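Local atomic coordinates of cell division control protein 45 cdc45 putative (Entamoeba histolytica, PDB entry 6CC2), a protein that probably takes part in chromosomal DNA replication as the Cdc45 subunit of the CMG (Cdc45-MCM-GINS) helicase, sharing ancestry with RecJ-type DHH phosphoesterases. Residues Lys345-Ser353 and Ser387-Phe397; Ile364-Gln372 and Thr443-Ala451. All blocks are in the same frame, centred on the assembly; numbering follows the deposited sequence.

Contact 1 of 2, residues Lys345-Ser353 and Ser387-Phe397; sequences KFGMDYSIS and STTAEPYDFGF
Phe346 and Ile352, from the loop between strand 338-344 and helix 354-364, pack against the turn that leads into helix 393-417, and most of the contact is apolar. Both meet on Ala390, whose CB lies 3.8 Å from Phe346 CB and 3.8 Å from Ile352 CD1. They also share Tyr393: its CE2 touches Phe346 CZ, while its CD2 lies 4.0 Å from Ile352 CD1. The Phe346 and Tyr393 rings are inclined at 50°, their centroids 5.9 Å apart, so they meet obliquely without stacking. Ile352 extends its CG1 branch fully, which carries CD1 against both Ala390 and Tyr393; Ile352 CG1 itself lies 4.2 Å from Phe397 CZ, at the edge of that ring.

A second group of contacts sets backbone carbonyls around the Phe346 ring. Thr388 O lies in the ring plane, 3.4 Å from Phe346 CD1, with Ser387 O beside CE1 at the edge. Thr389 O sits over one face and is itself hydrogen-bonded by Ser387 OG.

No polar side chain bonds directly across the contact. Asp349, with CG anti to the backbone N (chi1 -177°), closes an Asx turn: OD1 accepts from both N and OG of Ser351, whose OG has Lys311 as second partner, and OD2 rests against Ala390 CB. Phe346 and Asp349 also pair through two backbone bonds across a type II' turn. One water bridges Lys345 O and, weakly, Thr388 O; another accepts from Ala390 N at 2.9 Å.

Beyond the two segments, Tyr393 leans on Ala357 and Ala360 of helix 354-364, and Phe397 stacks with His264. Partly buried apolar packing thus joins loop to helix start, and the two edge oxygens are probably mildly favourable against the ring hydrogens of Phe346.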
loop_
_atom_site.group_PDB
_atom_site.type_symbol
_atom_site.label_atom_id
_atom_site.label_comp_id
_atom_site.label_asym_id
_atom_site.label_seq_id
_atom_site.Cartn_x
_atom_site.Cartn_y
_atom_site.Cartn_z
ATOM N N LYS A 345 -7.372 8.326 -19.956
ATOM C CA LYS A 345 -7.782 9.679 -20.307
ATOM C C LYS A 345 -9.053 10.070 -19.556
ATOM O O LYS A 345 -10.024 9.312 -19.522
ATOM C CB LYS A 345 -8.020 9.777 -21.808
ATOM C CG LYS A 345 -8.075 11.200 -22.337
ATOM C CD LYS A 345 -8.226 11.203 -23.846
ATOM C CE LYS A 345 -8.087 12.594 -24.428
ATOM N NZ LYS A 345 -8.241 12.568 -25.911
ATOM N N PHE A 346 -9.030 11.244 -18.937
ATOM C CA PHE A 346 -10.181 11.822 -18.241
ATOM C C PHE A 346 -10.506 13.128 -18.965
ATOM O O PHE A 346 -9.812 14.132 -18.780
ATOM C CB PHE A 346 -9.883 12.065 -16.771
ATOM C CG PHE A 346 -9.615 10.815 -15.973
ATOM C CD1 PHE A 346 -10.661 10.025 -15.523
ATOM C CD2 PHE A 346 -8.332 10.437 -15.673
ATOM C CE1 PHE A 346 -10.422 8.895 -14.777
ATOM C CE2 PHE A 346 -8.081 9.300 -14.919
ATOM C CZ PHE A 346 -9.134 8.527 -14.476
ATOM N N GLY A 347 -11.549 13.112 -19.790
ATOM C CA GLY A 347 -11.839 14.272 -20.614
ATOM C C GLY A 347 -10.681 14.545 -21.556
ATOM O O GLY A 347 -10.348 13.721 -22.411
HETATM N N MSE A 348 -10.039 15.702 -21.400
HETATM C CA MSE A 348 -8.913 16.075 -22.234
HETATM C C MSE A 348 -7.578 15.855 -21.515
HETATM O O MSE A 348 -6.519 16.150 -22.049
HETATM C CB MSE A 348 -9.021 17.541 -22.655
HETATM C CG MSE A 348 -10.164 17.827 -23.622
HETATM SE SE MSE A 348 -9.935 16.922 -25.338
HETATM C CE MSE A 348 -8.272 17.770 -25.909
ATOM N N ASP A 349 -7.649 15.335 -20.299
ATOM C CA ASP A 349 -6.495 15.219 -19.403
ATOM C C ASP A 349 -5.963 13.791 -19.472
ATOM O O ASP A 349 -6.644 12.845 -19.065
ATOM C CB ASP A 349 -6.910 15.587 -17.982
ATOM C CG ASP A 349 -5.761 15.564 -16.996
ATOM O OD1 ASP A 349 -4.682 15.030 -17.322
ATOM O OD2 ASP A 349 -5.943 16.082 -15.870
ATOM N N TYR A 350 -4.743 13.641 -19.987
ATOM C CA TYR A 350 -4.047 12.353 -20.061
ATOM C C TYR A 350 -2.818 12.326 -19.161
ATOM O O TYR A 350 -1.867 11.578 -19.406
ATOM C CB TYR A 350 -3.662 12.024 -21.509
ATOM C CG TYR A 350 -4.080 10.657 -21.999
ATOM C CD1 TYR A 350 -4.000 9.533 -21.171
ATOM C CD2 TYR A 350 -4.549 10.484 -23.292
ATOM C CE1 TYR A 350 -4.399 8.286 -21.630
ATOM C CE2 TYR A 350 -4.943 9.245 -23.767
ATOM C CZ TYR A 350 -4.852 8.146 -22.932
ATOM O OH TYR A 350 -5.243 6.902 -23.416
ATOM N N SER A 351 -2.829 13.112 -18.086
ATOM C CA SER A 351 -1.658 13.250 -17.227
ATOM C C SER A 351 -1.690 12.356 -15.989
ATOM O O SER A 351 -0.719 12.345 -15.232
ATOM C CB SER A 351 -1.509 14.722 -16.780
ATOM O OG SER A 351 -2.522 15.086 -15.845
ATOM N N ILE A 352 -2.752 11.582 -15.786
ATOM C CA ILE A 352 -2.885 10.753 -14.598
ATOM C C ILE A 352 -2.538 9.312 -14.961
ATOM O O ILE A 352 -3.310 8.632 -15.662
ATOM C CB ILE A 352 -4.299 10.845 -14.007
ATOM C CG1 ILE A 352 -4.638 12.291 -13.622
ATOM C CG2 ILE A 352 -4.392 9.938 -12.788
ATOM C CD1 ILE A 352 -6.035 12.483 -13.043
ATOM N N SER A 353 -1.406 8.837 -14.452
ATOM C CA SER A 353 -1.016 7.444 -14.605
ATOM C C SER A 353 -1.571 6.602 -13.455
ATOM O O SER A 353 -2.048 7.118 -12.434
ATOM C CB SER A 353 0.498 7.310 -14.643
ATOM O OG SER A 353 0.991 7.417 -13.325
ATOM N N SER A 387 -13.728 7.070 -9.967
ATOM C CA SER A 387 -13.932 8.331 -10.658
ATOM C C SER A 387 -13.762 8.176 -12.164
ATOM O O SER A 387 -12.843 7.495 -12.638
ATOM C CB SER A 387 -12.948 9.394 -10.149
ATOM O OG SER A 387 -13.234 10.621 -10.817
ATOM N N THR A 388 -14.649 8.835 -12.905
ATOM C CA THR A 388 -14.537 8.969 -14.350
ATOM C C THR A 388 -14.051 10.347 -14.757
ATOM O O THR A 388 -14.025 10.647 -15.944
ATOM C CB THR A 388 -15.880 8.673 -15.018
ATOM O OG1 THR A 388 -16.838 9.629 -14.571
ATOM C CG2 THR A 388 -16.351 7.260 -14.663
ATOM N N THR A 389 -13.633 11.175 -13.800
ATOM C CA THR A 389 -13.140 12.515 -14.064
ATOM C C THR A 389 -11.789 12.705 -13.368
ATOM O O THR A 389 -11.425 11.964 -12.461
ATOM C CB THR A 389 -14.144 13.564 -13.594
ATOM O OG1 THR A 389 -14.404 13.386 -12.197
ATOM C CG2 THR A 389 -15.468 13.421 -14.358
ATOM N N ALA A 390 -11.060 13.735 -13.791
ATOM C CA ALA A 390 -9.729 14.000 -13.237
ATOM C C ALA A 390 -9.791 14.795 -11.945
ATOM O O ALA A 390 -8.981 14.570 -11.035
ATOM C CB ALA A 390 -8.877 14.756 -14.257
ATOM N N GLU A 391 -10.748 15.698 -11.825
ATOM C CA GLU A 391 -10.758 16.632 -10.708
ATOM C C GLU A 391 -10.760 15.963 -9.340
ATOM O O GLU A 391 -10.079 16.478 -8.436
ATOM C CB GLU A 391 -11.975 17.559 -10.843
ATOM C CG GLU A 391 -11.888 18.566 -11.994
ATOM C CD GLU A 391 -12.119 17.962 -13.378
ATOM O OE1 GLU A 391 -12.634 16.829 -13.497
ATOM O OE2 GLU A 391 -11.791 18.647 -14.371
ATOM N N PRO A 392 -11.464 14.851 -9.109
ATOM C CA PRO A 392 -11.419 14.249 -7.770
ATOM C C PRO A 392 -10.014 13.895 -7.317
ATOM O O PRO A 392 -9.737 13.879 -6.110
ATOM C CB PRO A 392 -12.307 13.001 -7.922
ATOM C CG PRO A 392 -13.295 13.396 -9.012
ATOM C CD PRO A 392 -12.475 14.210 -9.981
ATOM N N TYR A 393 -9.121 13.549 -8.246
ATOM C CA TYR A 393 -7.783 13.131 -7.859
ATOM C C TYR A 393 -6.978 14.265 -7.242
ATOM O O TYR A 393 -6.011 13.996 -6.524
ATOM C CB TYR A 393 -7.029 12.566 -9.066
ATOM C CG TYR A 393 -7.398 11.112 -9.341
ATOM C CD1 TYR A 393 -6.810 10.088 -8.618
ATOM C CD2 TYR A 393 -8.338 10.786 -10.308
ATOM C CE1 TYR A 393 -7.139 8.774 -8.843
ATOM C CE2 TYR A 393 -8.694 9.479 -10.537
ATOM C CZ TYR A 393 -8.087 8.471 -9.801
ATOM O OH TYR A 393 -8.432 7.167 -10.031
ATOM N N ASP A 394 -7.382 15.515 -7.460
ATOM C CA ASP A 394 -6.613 16.633 -6.903
ATOM C C ASP A 394 -6.519 16.542 -5.387
ATOM O O ASP A 394 -5.459 16.834 -4.812
ATOM C CB ASP A 394 -7.233 17.964 -7.319
ATOM C CG ASP A 394 -6.974 18.288 -8.772
ATOM O OD1 ASP A 394 -6.050 17.681 -9.353
ATOM O OD2 ASP A 394 -7.688 19.150 -9.324
ATOM N N PHE A 395 -7.610 16.151 -4.724
ATOM C CA PHE A 395 -7.600 16.040 -3.266
ATOM C C PHE A 395 -6.609 14.971 -2.810
ATOM O O PHE A 395 -5.887 15.166 -1.824
ATOM C CB PHE A 395 -9.009 15.719 -2.764
ATOM C CG PHE A 395 -9.128 15.682 -1.264
ATOM C CD1 PHE A 395 -9.199 16.854 -0.530
ATOM C CD2 PHE A 395 -9.170 14.475 -0.593
ATOM C CE1 PHE A 395 -9.308 16.819 0.847
ATOM C CE2 PHE A 395 -9.277 14.434 0.786
ATOM C CZ PHE A 395 -9.347 15.606 1.503
ATOM N N GLY A 396 -6.569 13.837 -3.509
ATOM C CA GLY A 396 -5.605 12.795 -3.174
ATOM C C GLY A 396 -4.173 13.221 -3.428
ATOM O O GLY A 396 -3.293 12.941 -2.616
ATOM N N PHE A 397 -3.917 13.876 -4.566
ATOM C CA PHE A 397 -2.585 14.401 -4.830
ATOM C C PHE A 397 -2.162 15.352 -3.711
ATOM O O PHE A 397 -1.038 15.279 -3.201
ATOM C CB PHE A 397 -2.534 15.143 -6.165
ATOM C CG PHE A 397 -2.839 14.296 -7.377
ATOM C CD1 PHE A 397 -2.641 12.927 -7.381
ATOM C CD2 PHE A 397 -3.333 14.897 -8.532
ATOM C CE1 PHE A 397 -2.947 12.176 -8.508
ATOM C CE2 PHE A 397 -3.626 14.154 -9.657
ATOM C CZ PHE A 397 -3.421 12.787 -9.652
HETATM O O HOH W 1 -13.159 9.057 -18.706
HETATM O O HOH W 2 -11.894 15.186 -16.199
HETATM O O HOH W 3 -10.376 16.986 -16.993
#

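Contact 2 of 2, residues Ile364-Gln372 and Thr443-Ala451; sequences IITNDEPDQ and TPYKALQLA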
loop_
_atom_site.group_PDB
_atom_site.type_symbol
_atom_site.label_atom_id
_atom_site.label_comp_id
_atom_site.label_asym_id
_atom_site.label_seq_id
_atom_site.Cartn_x
_atom_site.Cartn_y
_atom_site.Cartn_z
ATOM N N ILE A 364 -5.540 8.758 0.372
ATOM C CA ILE A 364 -6.912 8.925 0.877
ATOM C C ILE A 364 -7.225 7.892 1.961
ATOM O O ILE A 364 -7.879 8.205 2.967
ATOM C CB ILE A 364 -7.922 8.841 -0.283
ATOM C CG1 ILE A 364 -7.825 10.046 -1.190
ATOM C CG2 ILE A 364 -9.356 8.685 0.256
ATOM C CD1 ILE A 364 -8.027 11.366 -0.513
ATOM N N ILE A 365 -6.783 6.643 1.788
ATOM C CA ILE A 365 -7.117 5.599 2.752
ATOM C C ILE A 365 -6.148 5.560 3.935
ATOM O O ILE A 365 -6.254 4.677 4.797
ATOM C CB ILE A 365 -7.176 4.204 2.085
ATOM C CG1 ILE A 365 -5.807 3.757 1.602
ATOM C CG2 ILE A 365 -8.185 4.215 0.940
ATOM C CD1 ILE A 365 -5.783 2.295 1.188
ATOM N N THR A 366 -5.194 6.483 3.998
ATOM C CA THR A 366 -4.346 6.607 5.174
ATOM C C THR A 366 -5.066 7.453 6.213
ATOM O O THR A 366 -5.425 8.593 5.935
ATOM C CB THR A 366 -3.016 7.248 4.787
ATOM O OG1 THR A 366 -2.358 6.428 3.802
ATOM C CG2 THR A 366 -2.108 7.395 6.020
ATOM N N ASN A 367 -5.237 6.916 7.420
ATOM C CA ASN A 367 -5.857 7.684 8.504
ATOM C C ASN A 367 -4.966 8.862 8.870
ATOM O O ASN A 367 -3.817 8.670 9.252
ATOM C CB ASN A 367 -6.092 6.819 9.733
ATOM C CG ASN A 367 -7.077 5.701 9.490
ATOM O OD1 ASN A 367 -8.011 5.809 8.680
ATOM N ND2 ASN A 367 -6.895 4.619 10.227
ATOM N N ASP A 368 -5.514 10.077 8.792
ATOM C CA ASP A 368 -4.716 11.282 9.010
ATOM C C ASP A 368 -5.467 12.349 9.795
ATOM O O ASP A 368 -4.982 13.484 9.900
ATOM C CB ASP A 368 -4.243 11.839 7.671
ATOM C CG ASP A 368 -3.133 12.859 7.813
ATOM O OD1 ASP A 368 -2.137 12.584 8.540
ATOM O OD2 ASP A 368 -3.256 13.940 7.191
ATOM N N GLU A 369 -6.644 12.033 10.311
ATOM C CA GLU A 369 -7.369 12.864 11.256
ATOM C C GLU A 369 -7.952 11.939 12.308
ATOM O O GLU A 369 -8.162 10.749 12.052
ATOM C CB GLU A 369 -8.487 13.678 10.589
ATOM C CG GLU A 369 -8.011 14.626 9.506
ATOM C CD GLU A 369 -7.210 15.798 10.051
ATOM O OE1 GLU A 369 -7.090 15.918 11.284
ATOM O OE2 GLU A 369 -6.706 16.597 9.238
ATOM N N PRO A 370 -8.256 12.463 13.496
ATOM C CA PRO A 370 -8.724 11.586 14.574
ATOM C C PRO A 370 -10.005 10.840 14.245
ATOM O O PRO A 370 -10.215 9.744 14.770
ATOM C CB PRO A 370 -8.931 12.561 15.753
ATOM C CG PRO A 370 -8.067 13.708 15.462
ATOM C CD PRO A 370 -8.025 13.846 13.957
ATOM N N ASP A 371 -10.874 11.409 13.409
ATOM C CA ASP A 371 -12.131 10.741 13.088
ATOM C C ASP A 371 -12.061 9.875 11.837
ATOM O O ASP A 371 -13.112 9.383 11.387
ATOM C CB ASP A 371 -13.259 11.769 12.938
ATOM C CG ASP A 371 -13.076 12.661 11.735
ATOM O OD1 ASP A 371 -12.045 12.553 11.048
ATOM O OD2 ASP A 371 -13.991 13.490 11.481
ATOM N N GLN A 372 -10.875 9.677 11.257
ATOM C CA GLN A 372 -10.704 8.803 10.114
ATOM C C GLN A 372 -10.428 7.382 10.585
ATOM O O GLN A 372 -9.700 7.162 11.556
ATOM C CB GLN A 372 -9.577 9.306 9.214
ATOM C CG GLN A 372 -9.966 10.575 8.458
ATOM C CD GLN A 372 -8.893 11.117 7.544
ATOM O OE1 GLN A 372 -7.832 10.521 7.351
ATOM N NE2 GLN A 372 -9.166 12.290 6.972
ATOM N N THR A 443 -0.043 11.722 18.354
ATOM C CA THR A 443 -1.267 10.946 18.137
ATOM C C THR A 443 -0.940 9.664 17.382
ATOM O O THR A 443 -0.074 9.664 16.504
ATOM C CB THR A 443 -2.297 11.750 17.345
ATOM O OG1 THR A 443 -1.799 11.978 16.021
ATOM C CG2 THR A 443 -2.603 13.072 18.028
ATOM N N PRO A 444 -1.624 8.556 17.681
ATOM C CA PRO A 444 -1.261 7.300 17.016
ATOM C C PRO A 444 -1.309 7.368 15.490
ATOM O O PRO A 444 -0.402 6.839 14.846
ATOM C CB PRO A 444 -2.294 6.302 17.570
ATOM C CG PRO A 444 -2.602 6.849 18.951
ATOM C CD PRO A 444 -2.607 8.354 18.771
ATOM N N TYR A 445 -2.333 7.982 14.902
ATOM C CA TYR A 445 -2.414 7.959 13.440
ATOM C C TYR A 445 -1.263 8.729 12.793
ATOM O O TYR A 445 -0.793 8.333 11.725
ATOM C CB TYR A 445 -3.760 8.485 12.969
ATOM C CG TYR A 445 -4.087 9.909 13.346
ATOM C CD1 TYR A 445 -4.661 10.219 14.573
ATOM C CD2 TYR A 445 -3.829 10.946 12.468
ATOM C CE1 TYR A 445 -4.949 11.514 14.900
ATOM C CE2 TYR A 445 -4.127 12.237 12.796
ATOM C CZ TYR A 445 -4.674 12.515 14.009
ATOM O OH TYR A 445 -4.960 13.835 14.332
ATOM N N LYS A 446 -0.766 9.791 13.435
ATOM C CA LYS A 446 0.418 10.478 12.924
ATOM C C LYS A 446 1.701 9.707 13.218
ATOM O O LYS A 446 2.585 9.602 12.359
ATOM C CB LYS A 446 0.506 11.887 13.525
ATOM C CG LYS A 446 -0.629 12.815 13.178
ATOM C CD LYS A 446 -0.612 13.192 11.720
ATOM C CE LYS A 446 -1.512 14.391 11.456
ATOM N NZ LYS A 446 -1.515 14.770 10.011
ATOM N N ALA A 447 1.856 9.218 14.448
ATOM C CA ALA A 447 3.034 8.434 14.795
ATOM C C ALA A 447 3.187 7.232 13.876
ATOM O O ALA A 447 4.301 6.899 13.487
ATOM C CB ALA A 447 2.964 7.994 16.259
ATOM N N LEU A 448 2.066 6.572 13.525
ATOM C CA LEU A 448 2.132 5.408 12.641
ATOM C C LEU A 448 2.710 5.801 11.285
ATOM O O LEU A 448 3.530 5.075 10.711
ATOM C CB LEU A 448 0.752 4.802 12.468
ATOM C CG LEU A 448 0.229 3.903 13.590
ATOM C CD1 LEU A 448 -1.295 3.802 13.560
ATOM C CD2 LEU A 448 0.870 2.525 13.473
ATOM N N GLN A 449 2.306 6.966 10.770
ATOM C CA GLN A 449 2.835 7.397 9.477
ATOM C C GLN A 449 4.318 7.683 9.561
ATOM O O GLN A 449 5.075 7.370 8.637
ATOM C CB GLN A 449 2.078 8.638 8.990
ATOM C CG GLN A 449 0.631 8.371 8.677
ATOM C CD GLN A 449 -0.047 9.604 8.184
ATOM O OE1 GLN A 449 0.244 10.095 7.092
ATOM N NE2 GLN A 449 -0.946 10.128 8.984
ATOM N N LEU A 450 4.752 8.302 10.665
ATOM C CA LEU A 450 6.172 8.594 10.826
ATOM C C LEU A 450 6.977 7.320 10.993
ATOM O O LEU A 450 8.061 7.183 10.418
ATOM C CB LEU A 450 6.362 9.545 12.015
ATOM C CG LEU A 450 7.806 9.968 12.283
ATOM C CD1 LEU A 450 8.391 10.651 11.043
ATOM C CD2 LEU A 450 7.875 10.918 13.469
ATOM N N ALA A 451 6.456 6.355 11.763
ATOM C CA ALA A 451 7.167 5.090 11.930
ATOM C C ALA A 451 7.358 4.386 10.588
ATOM O O ALA A 451 8.426 3.820 10.329
ATOM C CB ALA A 451 6.414 4.177 12.889
HETATM O O HOH W 4 -2.282 6.517 10.228
HETATM O O HOH W 5 -3.546 16.198 9.649
#
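Asp368 OD1 is gripped by two side chains from the first turns of helix 444-462. Lys446 NZ forms a salt bridge to it at 2.7 Å, approaching from above the carboxylate plane. Gln449 NE2 arrives from the opposite face, on the anti side, through a nearly straight bond of 2.8 Å (168°). The same amide nitrogen also donates to Tyr445 O, one turn back in its own helix, and the two acceptors lie close to the amide plane, which fixes its rotation. The Lys446 chain bends at chi2 to bring its ammonium group to the loop, while Thr366 CG2 packs on Gln449 CD.

Tyr445 carries the largest share of the packing. With CG set between the backbone N and the carbonyl carbon (chi1 61°), its ring lies along the Asp368-Pro370 backbone: Glu369 C lies over one face toward the rim, and Thr443 OG1, from its own segment, toward the rim of the opposite face. Pro370 CD closes on the phenol end, 3.6 Å from Tyr445 CZ.

Water adds a further link, donating to Asn367 O and Tyr445 O at 2.8 Å each. Asp368 N bonds Gln372 OE1 within the loop. Two donors on one carboxylate oxygen, one cationic, would favour ionised Asp368; charge and the packing of Tyr445 tie the loop between helices 354-364 and 374-385 to helix 444-462.

How the contacts relate
The segments of the two contacts alternate along the chain: helix 354-364 runs from loop 345-353 to loop 364-372, and helix 374-385 then leads toward 387-397. Their centres are 25 Å apart, yet they touch where Phe395 CD2 of contact 1 lies 3.3 Å from Ile364 CD1 of contact 2. Helix 393-417 connects them further, since Lys399, just past contact 1, hydrogen-bonds Thr366 O. Contact 1 is mainly apolar, contact 2 mainly polar. Helix 444-462 in turn packs on strands 479-485 and 519-525, so contact 2 links this helical region to the mixed sheet.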